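Local atomic coordinates of CheC, inhibitor of MCP methylation / FliN fusion protein (Thermotoga maritima, PDB entry 4HYN), a protein that belongs to the CheC phosphatase family and, as the flagellar rotor protein FliY, probably dephosphorylates the chemotaxis response regulator CheY. Residues 46-54 with 144-155. Residues are numbered along the deposited sequence; the frame is centred on the assembly and turned at random.
Sequences KMKNVKSDF and FDDPNTQFPPVT
Two loops that follow the outermost strands of the antiparallel sheet, 35-46 and 133-143, meet through a cluster of Phe-54, Phe-144 and Phe-151, with Lys-51 reaching into the type I turn of Asp-146 to Thr-149. CB of Phe-54 sits over the centre of the Phe-144 ring, 3.8 Å from its centroid, while the two ring planes are inclined at 51°. Against Phe-151 the Phe-54 ring is nearly parallel (12°) but slid aside, so the two barely overlap and approach closest through their CE2 carbons. Val-50, its CG1 anti to the backbone N (chi1 174°), sets that methyl 3.5 Å from the Phe-151 ring centroid, almost on the normal: a CH-pi contact. CD of the adjacent Pro-152 lies over the rim of the opposite face. Farther along, the bent selenomethionine Met-47 brings CE to 3.7 Å from O of Pro-152 and lays SE beside Thr-155. The extended chain of Lys-51 passes CD2 of Phe-144 with its CG, and its NZ, tilted out of both carbonyl planes, donates to O of Asp-146 at 2.7 Å and to O of Thr-149 at 2.8 Å. Backbone N of Thr-149 meets the Asp-146 carbonyl from the other face. With an alanine in place of Lys-51, both carbonyls would probably lose their ammonium donor and the turn its tie to the 46-54 loop. The contact thus pairs an apolar cluster with a cation held by main-chain oxygens, whose dipoles probably help stabilise its charge.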
# COMPACT_ATOMS: atom_id res chain seq x y z
N LYS A 46 4.46 -13.10 -10.64
CA LYS A 46 5.91 -13.21 -10.76
C LYS A 46 6.41 -11.77 -10.81
O LYS A 46 5.75 -10.90 -11.38
CB LYS A 46 6.31 -13.89 -12.08
CG LYS A 46 6.22 -15.39 -12.14
CD LYS A 46 6.72 -15.81 -13.53
CE LYS A 46 6.64 -17.29 -13.80
NZ LYS A 46 7.07 -17.59 -15.21
N MSE A 47 7.57 -11.51 -10.21
CA MSE A 47 8.16 -10.17 -10.18
C MSE A 47 8.32 -9.54 -11.57
O MSE A 47 8.08 -8.35 -11.74
CB MSE A 47 9.52 -10.23 -9.48
CG MSE A 47 10.30 -8.92 -9.41
SE MSE A 47 9.58 -7.57 -8.20
CE MSE A 47 9.44 -6.12 -9.46
N LYS A 48 8.70 -10.35 -12.56
CA LYS A 48 8.90 -9.85 -13.91
C LYS A 48 7.65 -9.31 -14.59
O LYS A 48 7.75 -8.55 -15.55
CB LYS A 48 9.54 -10.92 -14.82
CG LYS A 48 8.60 -12.06 -15.19
CD LYS A 48 9.27 -13.03 -16.16
CE LYS A 48 8.36 -14.21 -16.46
NZ LYS A 48 9.03 -15.26 -17.28
N ASN A 49 6.48 -9.70 -14.09
CA ASN A 49 5.22 -9.24 -14.68
C ASN A 49 4.54 -8.08 -13.97
O ASN A 49 3.56 -7.55 -14.48
CB ASN A 49 4.22 -10.39 -14.82
CG ASN A 49 4.69 -11.48 -15.78
OD1 ASN A 49 4.41 -12.66 -15.56
ND2 ASN A 49 5.40 -11.10 -16.84
N VAL A 50 5.06 -7.67 -12.81
CA VAL A 50 4.42 -6.59 -12.05
C VAL A 50 4.27 -5.27 -12.82
O VAL A 50 3.17 -4.71 -12.87
CB VAL A 50 5.13 -6.33 -10.71
CG1 VAL A 50 4.54 -5.11 -10.02
CG2 VAL A 50 4.99 -7.54 -9.82
N LYS A 51 5.36 -4.79 -13.42
CA LYS A 51 5.32 -3.54 -14.16
C LYS A 51 4.22 -3.51 -15.23
O LYS A 51 3.55 -2.48 -15.41
CB LYS A 51 6.67 -3.24 -14.81
CG LYS A 51 6.74 -1.86 -15.43
CD LYS A 51 7.94 -1.70 -16.34
CE LYS A 51 7.95 -0.32 -17.00
NZ LYS A 51 8.99 -0.19 -18.04
N SER A 52 4.00 -4.63 -15.92
CA SER A 52 2.98 -4.68 -16.97
C SER A 52 1.55 -4.59 -16.43
O SER A 52 0.61 -4.46 -17.21
CB SER A 52 3.14 -5.94 -17.82
OG SER A 52 2.94 -7.12 -17.04
N ASP A 53 1.39 -4.67 -15.11
CA ASP A 53 0.07 -4.57 -14.49
C ASP A 53 -0.41 -3.13 -14.41
O ASP A 53 -1.61 -2.88 -14.28
CB ASP A 53 0.07 -5.14 -13.08
CG ASP A 53 0.06 -6.65 -13.05
OD1 ASP A 53 0.33 -7.19 -11.95
OD2 ASP A 53 -0.23 -7.29 -14.08
N PHE A 54 0.53 -2.19 -14.42
CA PHE A 54 0.21 -0.77 -14.33
C PHE A 54 0.60 -0.04 -15.61
O PHE A 54 1.52 -0.45 -16.30
CB PHE A 54 0.95 -0.13 -13.15
CG PHE A 54 0.78 -0.87 -11.85
CD1 PHE A 54 -0.37 -0.70 -11.09
CD2 PHE A 54 1.76 -1.75 -11.41
CE1 PHE A 54 -0.54 -1.39 -9.90
CE2 PHE A 54 1.60 -2.45 -10.21
CZ PHE A 54 0.45 -2.27 -9.45
N PHE A 144 5.28 4.19 -16.02
CA PHE A 144 5.11 2.80 -16.46
C PHE A 144 5.07 2.63 -17.98
O PHE A 144 5.23 1.52 -18.49
CB PHE A 144 3.88 2.17 -15.80
CG PHE A 144 4.05 1.92 -14.33
CD1 PHE A 144 3.76 2.92 -13.41
CD2 PHE A 144 4.57 0.72 -13.87
CE1 PHE A 144 3.99 2.72 -12.05
CE2 PHE A 144 4.81 0.51 -12.52
CZ PHE A 144 4.52 1.52 -11.60
N ASP A 145 4.86 3.73 -18.70
CA ASP A 145 4.84 3.68 -20.17
C ASP A 145 6.25 3.84 -20.76
O ASP A 145 6.44 3.72 -21.97
CB ASP A 145 3.87 4.71 -20.73
CG ASP A 145 2.41 4.30 -20.55
OD1 ASP A 145 2.14 3.12 -20.24
OD2 ASP A 145 1.52 5.17 -20.71
N ASP A 146 7.23 4.11 -19.91
CA ASP A 146 8.62 4.24 -20.33
C ASP A 146 9.21 2.82 -20.21
O ASP A 146 9.31 2.28 -19.12
CB ASP A 146 9.38 5.19 -19.40
CG ASP A 146 10.83 5.42 -19.82
OD1 ASP A 146 11.43 4.56 -20.49
OD2 ASP A 146 11.38 6.48 -19.46
N PRO A 147 9.61 2.23 -21.35
CA PRO A 147 10.18 0.87 -21.34
C PRO A 147 11.44 0.67 -20.51
O PRO A 147 11.76 -0.45 -20.13
CB PRO A 147 10.41 0.58 -22.83
CG PRO A 147 10.59 1.93 -23.41
CD PRO A 147 9.55 2.75 -22.72
N ASN A 148 12.13 1.76 -20.20
CA ASN A 148 13.37 1.68 -19.43
C ASN A 148 13.19 1.65 -17.92
O ASN A 148 14.11 1.28 -17.19
CB ASN A 148 14.30 2.84 -19.80
CG ASN A 148 14.60 2.90 -21.28
OD1 ASN A 148 14.96 1.89 -21.89
ND2 ASN A 148 14.43 4.08 -21.87
N THR A 149 12.02 2.07 -17.45
CA THR A 149 11.77 2.09 -16.01
C THR A 149 11.53 0.70 -15.45
O THR A 149 11.06 -0.20 -16.14
CB THR A 149 10.59 3.00 -15.64
OG1 THR A 149 9.41 2.57 -16.32
CG2 THR A 149 10.90 4.45 -15.99
N GLN A 150 11.91 0.51 -14.19
CA GLN A 150 11.72 -0.78 -13.54
C GLN A 150 10.93 -0.61 -12.24
O GLN A 150 11.12 0.37 -11.51
CB GLN A 150 13.08 -1.44 -13.27
CG GLN A 150 13.88 -1.73 -14.54
CD GLN A 150 15.31 -2.18 -14.26
OE1 GLN A 150 16.20 -2.03 -15.11
NE2 GLN A 150 15.55 -2.73 -13.07
N PHE A 151 10.03 -1.54 -11.97
CA PHE A 151 9.27 -1.48 -10.73
C PHE A 151 10.27 -1.70 -9.57
O PHE A 151 11.26 -2.44 -9.72
CB PHE A 151 8.21 -2.59 -10.74
CG PHE A 151 7.13 -2.40 -9.71
CD1 PHE A 151 7.25 -2.94 -8.44
CD2 PHE A 151 5.99 -1.66 -10.01
CE1 PHE A 151 6.26 -2.75 -7.48
CE2 PHE A 151 5.00 -1.47 -9.07
CZ PHE A 151 5.14 -2.02 -7.80
N PRO A 152 10.08 -1.01 -8.42
CA PRO A 152 10.99 -1.16 -7.28
C PRO A 152 11.24 -2.65 -6.97
O PRO A 152 10.33 -3.48 -7.08
CB PRO A 152 10.23 -0.46 -6.16
CG PRO A 152 9.59 0.67 -6.87
CD PRO A 152 9.04 0.00 -8.12
N PRO A 153 12.47 -3.00 -6.57
CA PRO A 153 12.82 -4.40 -6.26
C PRO A 153 12.19 -5.03 -5.01
O PRO A 153 12.87 -5.30 -4.01
CB PRO A 153 14.34 -4.36 -6.19
CG PRO A 153 14.59 -2.99 -5.55
CD PRO A 153 13.59 -2.09 -6.27
N VAL A 154 10.89 -5.29 -5.08
CA VAL A 154 10.18 -5.94 -3.98
C VAL A 154 10.80 -7.33 -3.78
O VAL A 154 10.90 -7.85 -2.67
CB VAL A 154 8.68 -6.05 -4.32
CG1 VAL A 154 7.93 -6.76 -3.21
CG2 VAL A 154 8.11 -4.66 -4.55
N THR A 155 11.27 -7.89 -4.88
CA THR A 155 11.93 -9.19 -4.92
C THR A 155 13.24 -8.91 -5.67
O THR A 155 13.36 -7.88 -6.36
CB THR A 155 11.06 -10.20 -5.69
OG1 THR A 155 10.31 -11.00 -4.77
CG2 THR A 155 11.90 -11.09 -6.57